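Local atomic coordinates of TRAP solute Binding Protein (PDB entry 5I7I), a protein that binds aromatic acids such as 3-hydroxybenzoate and probably delivers them to a TRAP transporter for uptake. Residues M327-K330 and T331-L335; G309-K312 and D313-S317. All coordinates share one frame; numbering follows the deposited sequence. Where two conformers were deposited one is given.

Contact 1 (M327-K330 and T331-L335); sequences MLVK and TAKDL
Lys330 and Asp334, one helical turn apart, meet in a salt bridge on the looser, solvent side of helix 325-339. The lysine chain runs extended as far as CE and bends only at its last torsion (chi4 63°), which turns NZ to 2.8 Å from Asp334 OD2. The ammonium takes the syn lone pair of that oxygen, on the side of OD1, while Lys330 CG lies 3.4 Å from the same OD2. A leucine in place of Asp334 would probably leave the Lys330 ammonium without its mate and its chain freer to swing into solvent. The spacing is the i to i+4 arrangement of an alpha-helix, whose backbone bonds here include Ala332 N to Leu328 O. Met327 O is gripped twice, by Thr331 N at 2.9 Å and by Thr331 OG1 at 2.8 Å, the two donors arriving from opposite faces of the carbonyl plane. The hydroxyl stands 39° out of that plane. The exposed Met327 bends at chi2 to bring its CE to 3.4 Å from Thr331 OG1. By contrast, Leu328, Val329 and Ala332 make the packed side: Leu328 rests on Tyr124 of helix 114-126, Ala332 on Phe105 and Met110, and Val329 on Trp314 and Ile315 of helix 297-320. From beside Val329 the exposed Lys333 runs outward, pointing the same way.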
loop_
_atom_site.group_PDB
_atom_site.type_symbol
_atom_site.label_atom_id
_atom_site.label_comp_id
_atom_site.label_asym_id
_atom_site.label_seq_id
_atom_site.Cartn_x
_atom_site.Cartn_y
_atom_site.Cartn_z
ATOM N N MET A 327 -21.112 -2.852 7.462
ATOM C CA MET A 327 -20.524 -3.965 8.185
ATOM C C MET A 327 -19.034 -4.051 7.893
ATOM O O MET A 327 -18.236 -4.299 8.799
ATOM C CB MET A 327 -21.256 -5.250 7.811
ATOM C CG MET A 327 -20.766 -6.519 8.520
ATOM S SD MET A 327 -19.352 -7.254 7.690
ATOM C CE MET A 327 -19.048 -8.664 8.776
ATOM N N LEU A 328 -18.637 -3.811 6.641
ATOM C CA LEU A 328 -17.218 -3.906 6.300
ATOM C C LEU A 328 -16.405 -2.822 6.992
ATOM O O LEU A 328 -15.299 -3.093 7.481
ATOM C CB LEU A 328 -17.019 -3.852 4.782
ATOM C CG LEU A 328 -17.626 -5.037 4.039
ATOM C CD1 LEU A 328 -17.488 -4.821 2.532
ATOM C CD2 LEU A 328 -17.005 -6.328 4.482
ATOM N N VAL A 329 -16.919 -1.587 7.029
ATOM C CA VAL A 329 -16.196 -0.502 7.690
ATOM C C VAL A 329 -16.050 -0.794 9.175
ATOM O O VAL A 329 -14.967 -0.629 9.748
ATOM C CB VAL A 329 -16.897 0.837 7.426
ATOM C CG1 VAL A 329 -16.300 1.952 8.290
ATOM C CG2 VAL A 329 -16.771 1.197 5.958
ATOM N N LYS A 330 -17.125 -1.252 9.815
ATOM C CA LYS A 330 -17.051 -1.622 11.229
ATOM C C LYS A 330 -16.030 -2.726 11.447
ATOM O O LYS A 330 -15.225 -2.666 12.382
ATOM C CB LYS A 330 -18.419 -2.074 11.745
ATOM C CG LYS A 330 -18.340 -2.717 13.134
ATOM C CD LYS A 330 -19.690 -3.038 13.742
ATOM C CE LYS A 330 -19.525 -3.999 14.934
ATOM N NZ LYS A 330 -18.745 -3.403 16.048
ATOM N N THR A 331 -16.065 -3.761 10.605
ATOM C CA THR A 331 -15.129 -4.874 10.745
ATOM C C THR A 331 -13.693 -4.383 10.615
ATOM O O THR A 331 -12.822 -4.723 11.426
ATOM C CB THR A 331 -15.425 -5.920 9.668
ATOM O OG1 THR A 331 -16.763 -6.402 9.819
ATOM C CG2 THR A 331 -14.471 -7.098 9.760
ATOM N N ALA A 332 -13.432 -3.572 9.596
ATOM C CA ALA A 332 -12.091 -3.033 9.413
ATOM C C ALA A 332 -11.644 -2.243 10.641
ATOM O O ALA A 332 -10.534 -2.438 11.139
ATOM C CB ALA A 332 -12.028 -2.171 8.159
ATOM N N LYS A 333 -12.488 -1.334 11.136
ATOM C CA LYS A 333 -12.125 -0.539 12.308
ATOM C C LYS A 333 -11.871 -1.428 13.515
ATOM O O LYS A 333 -10.917 -1.204 14.277
ATOM C CB LYS A 333 -13.239 0.458 12.627
ATOM C CG LYS A 333 -13.337 1.605 11.647
ATOM C CD LYS A 333 -14.713 2.273 11.681
ATOM C CE LYS A 333 -14.978 3.001 12.989
ATOM N NZ LYS A 333 -14.199 4.256 13.083
ATOM N N ASP A 334 -12.742 -2.412 13.742
ATOM C CA ASP A 334 -12.570 -3.283 14.899
ATOM C C ASP A 334 -11.292 -4.107 14.782
ATOM O O ASP A 334 -10.618 -4.342 15.783
ATOM C CB ASP A 334 -13.789 -4.197 15.041
ATOM C CG ASP A 334 -15.038 -3.456 15.475
ATOM O OD1 ASP A 334 -14.908 -2.297 15.940
ATOM O OD2 ASP A 334 -16.155 -4.012 15.349
ATOM N N LEU A 335 -10.956 -4.587 13.583
ATOM C CA LEU A 335 -9.740 -5.397 13.431
ATOM C C LEU A 335 -8.496 -4.552 13.634
ATOM O O LEU A 335 -7.518 -5.012 14.236
ATOM C CB LEU A 335 -9.706 -6.088 12.064
ATOM C CG LEU A 335 -10.706 -7.224 11.886
ATOM C CD1 LEU A 335 -10.735 -7.643 10.413
ATOM C CD2 LEU A 335 -10.414 -8.406 12.787
#

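Contact 2 (G309-K312 and D313-S317); sequences GLEK and DWIKS
Lys312 and Asp313 form a salt bridge between adjacent residues, their side chains running side by side and pointing the same way out from helix 297-320. The lysine chain curls at its outer torsions and brings NZ to 3.1 Å from Asp313 OD1, meeting that oxygen on the syn side but 31° out of the carboxylate plane. Asp313 CG is anti to its own carbonyl carbon (chi1 -68°), which folds the carboxylate back beside the preceding turn, where Asp313 N bonds to Gly309 O at 3.0 Å. Trp314 takes a different direction: its CB sits 3.3 Å from Leu310 O, and the indole then leads away from 309-312 to lie against Ala104, Leu107 and Val329 of helix 325-339, with NE1 hydrogen-bonded to Glu103 OE1. Ile315 lays its CG1 3.4 Å from Glu311 O, with CD1 at 4.3 Å from Glu311 CG, a loose aliphatic contact one turn apart. Here the helix turns a charged pair outward and an indole inward. Because the salt bridge lies on the exposed face and misses the carboxylate plane, it probably adds little rigidity, whereas the N-H of the buried Trp314 is satisfied by the Glu103 carboxylate.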
loop_
_atom_site.group_PDB
_atom_site.type_symbol
_atom_site.label_atom_id
_atom_site.label_comp_id
_atom_site.label_asym_id
_atom_site.label_seq_id
_atom_site.Cartn_x
_atom_site.Cartn_y
_atom_site.Cartn_z
ATOM N N GLY A 309 -17.344 12.426 4.981
ATOM C CA GLY A 309 -18.158 12.447 3.782
ATOM C C GLY A 309 -17.778 11.328 2.841
ATOM O O GLY A 309 -18.645 10.661 2.274
ATOM N N LEU A 310 -16.465 11.093 2.671
ATOM C CA LEU A 310 -16.026 10.008 1.812
ATOM C C LEU A 310 -16.384 8.656 2.404
ATOM O O LEU A 310 -16.732 7.733 1.661
ATOM C CB LEU A 310 -14.521 10.085 1.552
ATOM C CG LEU A 310 -13.933 8.945 0.680
ATOM C CD1 LEU A 310 -14.707 8.709 -0.620
ATOM C CD2 LEU A 310 -12.436 9.174 0.359
ATOM N N GLU A 311 -16.302 8.512 3.730
ATOM C CA GLU A 311 -16.686 7.249 4.354
ATOM C C GLU A 311 -18.151 6.939 4.061
ATOM O O GLU A 311 -18.497 5.821 3.664
ATOM C CB GLU A 311 -16.440 7.318 5.861
ATOM C CG GLU A 311 -16.914 6.123 6.651
ATOM C CD GLU A 311 -16.792 6.321 8.136
ATOM O OE1 GLU A 311 -17.274 7.360 8.669
ATOM O OE2 GLU A 311 -16.229 5.445 8.791
ATOM N N LYS A 312 -19.020 7.939 4.251
ATOM C CA LYS A 312 -20.448 7.792 3.992
ATOM C C LYS A 312 -20.699 7.400 2.540
ATOM O O LYS A 312 -21.498 6.495 2.251
ATOM C CB LYS A 312 -21.130 9.126 4.334
ATOM C CG LYS A 312 -22.554 9.252 3.878
ATOM C CD LYS A 312 -23.101 10.670 4.104
ATOM C CE LYS A 312 -22.452 11.718 3.170
ATOM N NZ LYS A 312 -23.209 11.931 1.896
ATOM N N ASP A 313 -20.056 8.105 1.602
ATOM C CA ASP A 313 -20.275 7.810 0.196
ATOM C C ASP A 313 -19.693 6.459 -0.179
ATOM O O ASP A 313 -20.242 5.771 -1.051
ATOM C CB ASP A 313 -19.685 8.920 -0.673
ATOM C CG ASP A 313 -20.436 10.234 -0.534
ATOM O OD1 ASP A 313 -21.622 10.220 -0.109
ATOM O OD2 ASP A 313 -19.848 11.265 -0.903
ATOM N N TRP A 314 -18.575 6.069 0.440
ATOM C CA TRP A 314 -18.027 4.744 0.174
ATOM C C TRP A 314 -18.997 3.652 0.597
ATOM O O TRP A 314 -19.227 2.688 -0.147
ATOM C CB TRP A 314 -16.646 4.534 0.831
ATOM C CG TRP A 314 -16.112 3.233 0.368
ATOM C CD1 TRP A 314 -15.429 3.017 -0.790
ATOM C CD2 TRP A 314 -16.305 1.933 0.971
ATOM N NE1 TRP A 314 -15.175 1.682 -0.952
ATOM C CE2 TRP A 314 -15.689 0.994 0.116
ATOM C CE3 TRP A 314 -16.939 1.473 2.133
ATOM C CZ2 TRP A 314 -15.675 -0.373 0.392
ATOM C CZ3 TRP A 314 -16.912 0.119 2.414
ATOM C CH2 TRP A 314 -16.287 -0.789 1.544
ATOM N N ILE A 315 -19.588 3.785 1.780
ATOM C CA ILE A 315 -20.538 2.786 2.254
ATOM C C ILE A 315 -21.675 2.626 1.256
ATOM O O ILE A 315 -22.038 1.508 0.874
ATOM C CB ILE A 315 -21.012 3.140 3.676
ATOM C CG1 ILE A 315 -19.894 2.866 4.680
ATOM C CG2 ILE A 315 -22.270 2.373 4.058
ATOM C CD1 ILE A 315 -20.156 3.405 6.080
ATOM N N LYS A 316 -22.215 3.740 0.769
ATOM C CA LYS A 316 -23.268 3.655 -0.243
ATOM C C LYS A 316 -22.765 2.962 -1.511
ATOM O O LYS A 316 -23.473 2.138 -2.092
ATOM C CB LYS A 316 -23.771 5.055 -0.553
ATOM C CG LYS A 316 -24.603 5.160 -1.833
ATOM C CD LYS A 316 -25.944 5.738 -1.592
ATOM C CE LYS A 316 -26.796 5.682 -2.869
ATOM N NZ LYS A 316 -28.222 5.452 -2.523
ATOM N N SER A 317 -21.547 3.293 -1.959
ATOM C CA SER A 317 -20.979 2.690 -3.172
ATOM C C SER A 317 -20.728 1.197 -3.001
ATOM O O SER A 317 -20.847 0.427 -3.971
ATOM C CB SER A 317 -19.660 3.373 -3.554
ATOM O OG SER A 317 -18.541 2.858 -2.839
#

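Overall arrangement
Contacts 1 and 2 lie on the last two helices of the chain, 325-339 and 297-320, which follow each other in sequence; their centres are 14 Å apart, on the same side of the chain's centre. Val329 of contact 1 joins them: its CG2 packs 3.7 Å from Trp314 CZ3 and 3.8 Å from Ile315 CG1, while its CG1 lies 3.5 Å from Glu311 OE2. The salt bridges of both contacts lie away from this largely apolar seam. Neither contact supplies a residue to the 3-hydroxybenzoate pocket; both are helix packing apart from the pocket-lining residues, with centres about 18 Å (contact 1) and 21 Å (contact 2) from the centre of the chain.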